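Local coordinates for twin-arginine translocation pathway signal protein (PDB 2RJO), which probably serves as the periplasmic sugar-binding protein of a transport system, holding beta-D-galactopyranose in the cleft between its two lobes, at residues A[15-20]-A[229-234]. Sequence-based numbering, arbitrary orientation.
Sequences LTNPYY and GMDGTQ. With GAL (beta-D-galactopyranose), chain B; SO4 (sulfate ion), chain D.
With CG anti to the backbone N (chi1 168°), the Y19 side chain swings its ring beside the carboxylate of D231, whose own CG sits anti to its carbonyl carbon. This contact lies across the sugar cleft of a two-lobed periplasmic binding protein: the start of helix 18-34 faces the loop 229-234, which follows strand 227-228 of the other lobe. The two side chains run nearly perpendicular to each other, with ring and carboxylate planes 29° apart and Y19 CD1 3.6 Å from D231 OD1. Galactose lies over one face of the ring, its C3 above the centre, while Y19 OH is hydrogen-bonded to W95 NE1.

D231 grips two neighbouring hydroxyls in a bidentate fashion: galactose O3 donates to OD1 and O2 to OD2, each at 2.7 Å. OD1 also takes a weak bond from W251 NE1. On the lobe of Y20, D70 also binds the sugar, through OD1, and its OD2 is hydrogen-bonded to Y20 OH.

N17 works in two directions. Its OD1 caps helix 18-34 by accepting from Y19 N at 2.7 Å, the donor standing 38° out of the carbonyl plane, and its ND2 donates to O4 of a sulfate, probably from crystallisation, with a weak, longer bond to galactose O2.

Farther from the sugar, T233 CG2 lies 3.6 Å from Y19 CA and equally near the amide N of Y19, and P18 CG rests against T233 CB. A water bridges the two segments, donating to N17 OD1 at 2.6 Å and to D231 OD2 at 2.8 Å.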
ATOM      1  N   LEU A  15       8.678  -0.723  -9.827  1.00 31.06           N
ATOM      2  CA  LEU A  15       8.296  -2.046 -10.332  1.00 31.43           C
ATOM      3  C   LEU A  15       9.077  -3.146  -9.620  1.00 31.26           C
ATOM      4  O   LEU A  15       8.850  -4.333  -9.862  1.00 32.64           O
ATOM      5  CB  LEU A  15       8.575  -2.168 -11.839  1.00 31.09           C
ATOM      6  CG  LEU A  15       7.514  -1.833 -12.895  1.00 32.62           C
ATOM      7  CD1 LEU A  15       6.210  -2.544 -12.543  1.00 34.45           C
ATOM      8  CD2 LEU A  15       7.304  -0.338 -12.985  1.00 32.53           C
ATOM      9  N   THR A  16       9.994  -2.763  -8.738  1.00 31.24           N
ATOM     10  CA  THR A  16      10.805  -3.758  -8.040  1.00 30.20           C
ATOM     11  C   THR A  16      10.090  -4.378  -6.840  1.00 28.89           C
ATOM     12  O   THR A  16      10.457  -5.461  -6.398  1.00 28.96           O
ATOM     13  CB  THR A  16      12.177  -3.164  -7.599  1.00 31.57           C
ATOM     14  OG1 THR A  16      12.781  -4.030  -6.627  1.00 34.84           O
ATOM     15  CG2 THR A  16      12.020  -1.781  -7.005  1.00 30.66           C
ATOM     16  N   ASN A  17       9.068  -3.688  -6.331  1.00 27.75           N
ATOM     17  CA  ASN A  17       8.263  -4.157  -5.197  1.00 25.34           C
ATOM     18  C   ASN A  17       7.067  -4.904  -5.771  1.00 24.34           C
ATOM     19  O   ASN A  17       6.240  -4.307  -6.462  1.00 24.91           O
ATOM     20  CB  ASN A  17       7.763  -2.955  -4.382  1.00 25.15           C
ATOM     21  CG  ASN A  17       6.923  -3.363  -3.164  1.00 26.15           C
ATOM     22  OD1 ASN A  17       6.314  -4.430  -3.140  1.00 25.72           O
ATOM     23  ND2 ASN A  17       6.879  -2.494  -2.160  1.00 24.48           N
ATOM     24  N   PRO A  18       6.944  -6.209  -5.486  1.00 24.02           N
ATOM     25  CA  PRO A  18       5.811  -6.976  -6.018  1.00 23.17           C
ATOM     26  C   PRO A  18       4.445  -6.340  -5.744  1.00 22.89           C
ATOM     27  O   PRO A  18       3.471  -6.584  -6.463  1.00 22.44           O
ATOM     28  CB  PRO A  18       5.984  -8.356  -5.377  1.00 23.03           C
ATOM     29  CG  PRO A  18       6.795  -8.084  -4.132  1.00 26.20           C
ATOM     30  CD  PRO A  18       7.773  -7.036  -4.591  1.00 25.94           C
ATOM     31  N   TYR A  19       4.375  -5.517  -4.706  1.00 22.49           N
ATOM     32  CA  TYR A  19       3.127  -4.835  -4.390  1.00 21.58           C
ATOM     33  C   TYR A  19       2.690  -4.037  -5.622  1.00 18.87           C
ATOM     34  O   TYR A  19       1.547  -4.129  -6.059  1.00 20.35           O
ATOM     35  CB  TYR A  19       3.321  -3.881  -3.202  1.00 22.07           C
ATOM     36  CG  TYR A  19       2.158  -2.941  -3.014  1.00 23.13           C
ATOM     37  CD1 TYR A  19       1.010  -3.341  -2.330  1.00 23.03           C
ATOM     38  CD2 TYR A  19       2.181  -1.665  -3.571  1.00 22.92           C
ATOM     39  CE1 TYR A  19      -0.096  -2.485  -2.209  1.00 24.47           C
ATOM     40  CE2 TYR A  19       1.087  -0.805  -3.461  1.00 24.29           C
ATOM     41  CZ  TYR A  19      -0.047  -1.215  -2.782  1.00 23.79           C
ATOM     42  OH  TYR A  19      -1.120  -0.354  -2.683  1.00 21.71           O
ATOM     43  N   TYR A  20       3.617  -3.259  -6.170  1.00 17.46           N
ATOM     44  CA  TYR A  20       3.358  -2.427  -7.335  1.00 17.65           C
ATOM     45  C   TYR A  20       3.291  -3.208  -8.637  1.00 18.12           C
ATOM     46  O   TYR A  20       2.710  -2.733  -9.616  1.00 18.36           O
ATOM     47  CB  TYR A  20       4.420  -1.324  -7.437  1.00 16.39           C
ATOM     48  CG  TYR A  20       4.234  -0.234  -6.407  1.00 17.46           C
ATOM     49  CD1 TYR A  20       5.259   0.109  -5.526  1.00 18.29           C
ATOM     50  CD2 TYR A  20       3.024   0.455  -6.306  1.00 17.09           C
ATOM     51  CE1 TYR A  20       5.082   1.117  -4.565  1.00 16.90           C
ATOM     52  CE2 TYR A  20       2.837   1.462  -5.351  1.00 17.56           C
ATOM     53  CZ  TYR A  20       3.872   1.785  -4.485  1.00 16.71           C
ATOM     54  OH  TYR A  20       3.697   2.774  -3.542  1.00 18.59           O
ATOM     55  N   GLY A 229       4.680  -8.919   7.931  1.00 19.31           N
ATOM     56  CA  GLY A 229       4.738  -7.884   6.920  1.00 18.58           C
ATOM     57  C   GLY A 229       3.357  -7.331   6.634  1.00 19.31           C
ATOM     58  O   GLY A 229       2.473  -7.414   7.484  1.00 21.97           O
HETATM   59  N   MSE A 230       3.171  -6.764   5.451  1.00 18.00           N
HETATM   60  CA  MSE A 230       1.886  -6.204   5.053  1.00 17.72           C
HETATM   61  C   MSE A 230       1.895  -5.942   3.561  1.00 18.12           C
HETATM   62  O   MSE A 230       2.854  -5.388   3.041  1.00 18.94           O
HETATM   63  CB  MSE A 230       1.581  -4.900   5.817  1.00 13.84           C
HETATM   64  CG  MSE A 230       0.797  -5.118   7.110  1.00 13.67           C
HETATM   65 SE   MSE A 230       0.292  -3.616   8.007  1.00 11.19          SE
HETATM   66  CE  MSE A 230       1.605  -3.483   9.177  1.00  7.54           C
ATOM     67  N   ASP A 231       0.822  -6.355   2.892  1.00 17.54           N
ATOM     68  CA  ASP A 231       0.647  -6.190   1.451  1.00 18.18           C
ATOM     69  C   ASP A 231      -0.026  -7.433   0.879  1.00 18.63           C
ATOM     70  O   ASP A 231      -0.898  -7.329   0.026  1.00 18.96           O
ATOM     71  CB  ASP A 231       1.985  -5.956   0.727  1.00 19.02           C
ATOM     72  CG  ASP A 231       2.434  -4.492   0.767  1.00 18.25           C
ATOM     73  OD1 ASP A 231       1.620  -3.635   1.166  1.00 18.24           O
ATOM     74  OD2 ASP A 231       3.592  -4.200   0.391  1.00 16.82           O
ATOM     75  N   GLY A 232       0.382  -8.602   1.360  1.00 19.06           N
ATOM     76  CA  GLY A 232      -0.194  -9.841   0.879  1.00 21.21           C
ATOM     77  C   GLY A 232       0.248 -10.171  -0.532  1.00 21.52           C
ATOM     78  O   GLY A 232      -0.494 -10.789  -1.284  1.00 23.12           O
ATOM     79  N   THR A 233       1.456  -9.755  -0.897  1.00 21.95           N
ATOM     80  CA  THR A 233       1.993 -10.015  -2.227  1.00 21.27           C
ATOM     81  C   THR A 233       2.316 -11.503  -2.366  1.00 22.58           C
ATOM     82  O   THR A 233       2.608 -12.172  -1.377  1.00 22.10           O
ATOM     83  CB  THR A 233       3.281  -9.195  -2.478  1.00 20.40           C
ATOM     84  OG1 THR A 233       4.324  -9.655  -1.608  1.00 19.37           O
ATOM     85  CG2 THR A 233       3.032  -7.720  -2.207  1.00 19.29           C
ATOM     86  N   GLN A 234       2.261 -12.012  -3.593  1.00 21.63           N
ATOM     87  CA  GLN A 234       2.539 -13.416  -3.855  1.00 22.73           C
ATOM     88  C   GLN A 234       3.812 -13.922  -3.167  1.00 19.86           C
ATOM     89  O   GLN A 234       3.781 -14.950  -2.501  1.00 18.74           O
ATOM     90  CB  GLN A 234       2.587 -13.650  -5.370  1.00 26.93           C
ATOM     91  CG  GLN A 234       3.603 -14.670  -5.862  1.00 34.05           C
ATOM     92  CD  GLN A 234       3.282 -16.109  -5.475  1.00 37.47           C
ATOM     93  OE1 GLN A 234       4.072 -17.035  -5.751  1.00 38.81           O
ATOM     94  NE2 GLN A 234       2.124 -16.314  -4.848  1.00 36.36           N
TER
HETATM   95  C1  GAL B 368       4.561   0.618  -0.789  1.00 19.20           C
HETATM   96  C2  GAL B 368       4.072  -0.349   0.314  1.00 17.63           C
HETATM   97  C3  GAL B 368       2.552  -0.150   0.507  1.00 19.02           C
HETATM   98  C4  GAL B 368       2.294   1.312   0.911  1.00 18.98           C
HETATM   99  C5  GAL B 368       2.848   2.203  -0.237  1.00 20.12           C
HETATM  100  C6  GAL B 368       2.619   3.655   0.128  1.00 18.74           C
HETATM  101  O1  GAL B 368       5.981   0.450  -0.961  1.00 17.94           O
HETATM  102  O2  GAL B 368       4.324  -1.695  -0.084  1.00 18.75           O
HETATM  103  O3  GAL B 368       2.072  -1.009   1.539  1.00 16.35           O
HETATM  104  O4  GAL B 368       3.005   1.590   2.116  1.00 18.39           O
HETATM  105  O5  GAL B 368       4.289   1.995  -0.404  1.00 19.35           O
HETATM  106  O6  GAL B 368       3.122   4.449  -0.930  1.00 16.32           O
HETATM  107  S   SO4 D 370       8.671   0.831  -3.143  1.00 51.32           S
HETATM  108  O1  SO4 D 370       8.956   1.280  -4.531  1.00 52.20           O
HETATM  109  O2  SO4 D 370       8.228   1.970  -2.309  1.00 50.77           O
HETATM  110  O3  SO4 D 370       9.879   0.190  -2.566  1.00 52.64           O
HETATM  111  O4  SO4 D 370       7.573  -0.157  -3.190  1.00 54.11           O
HETATM  112  O   HOH W   1       5.879  -5.379  -0.709  1.00 17.61           O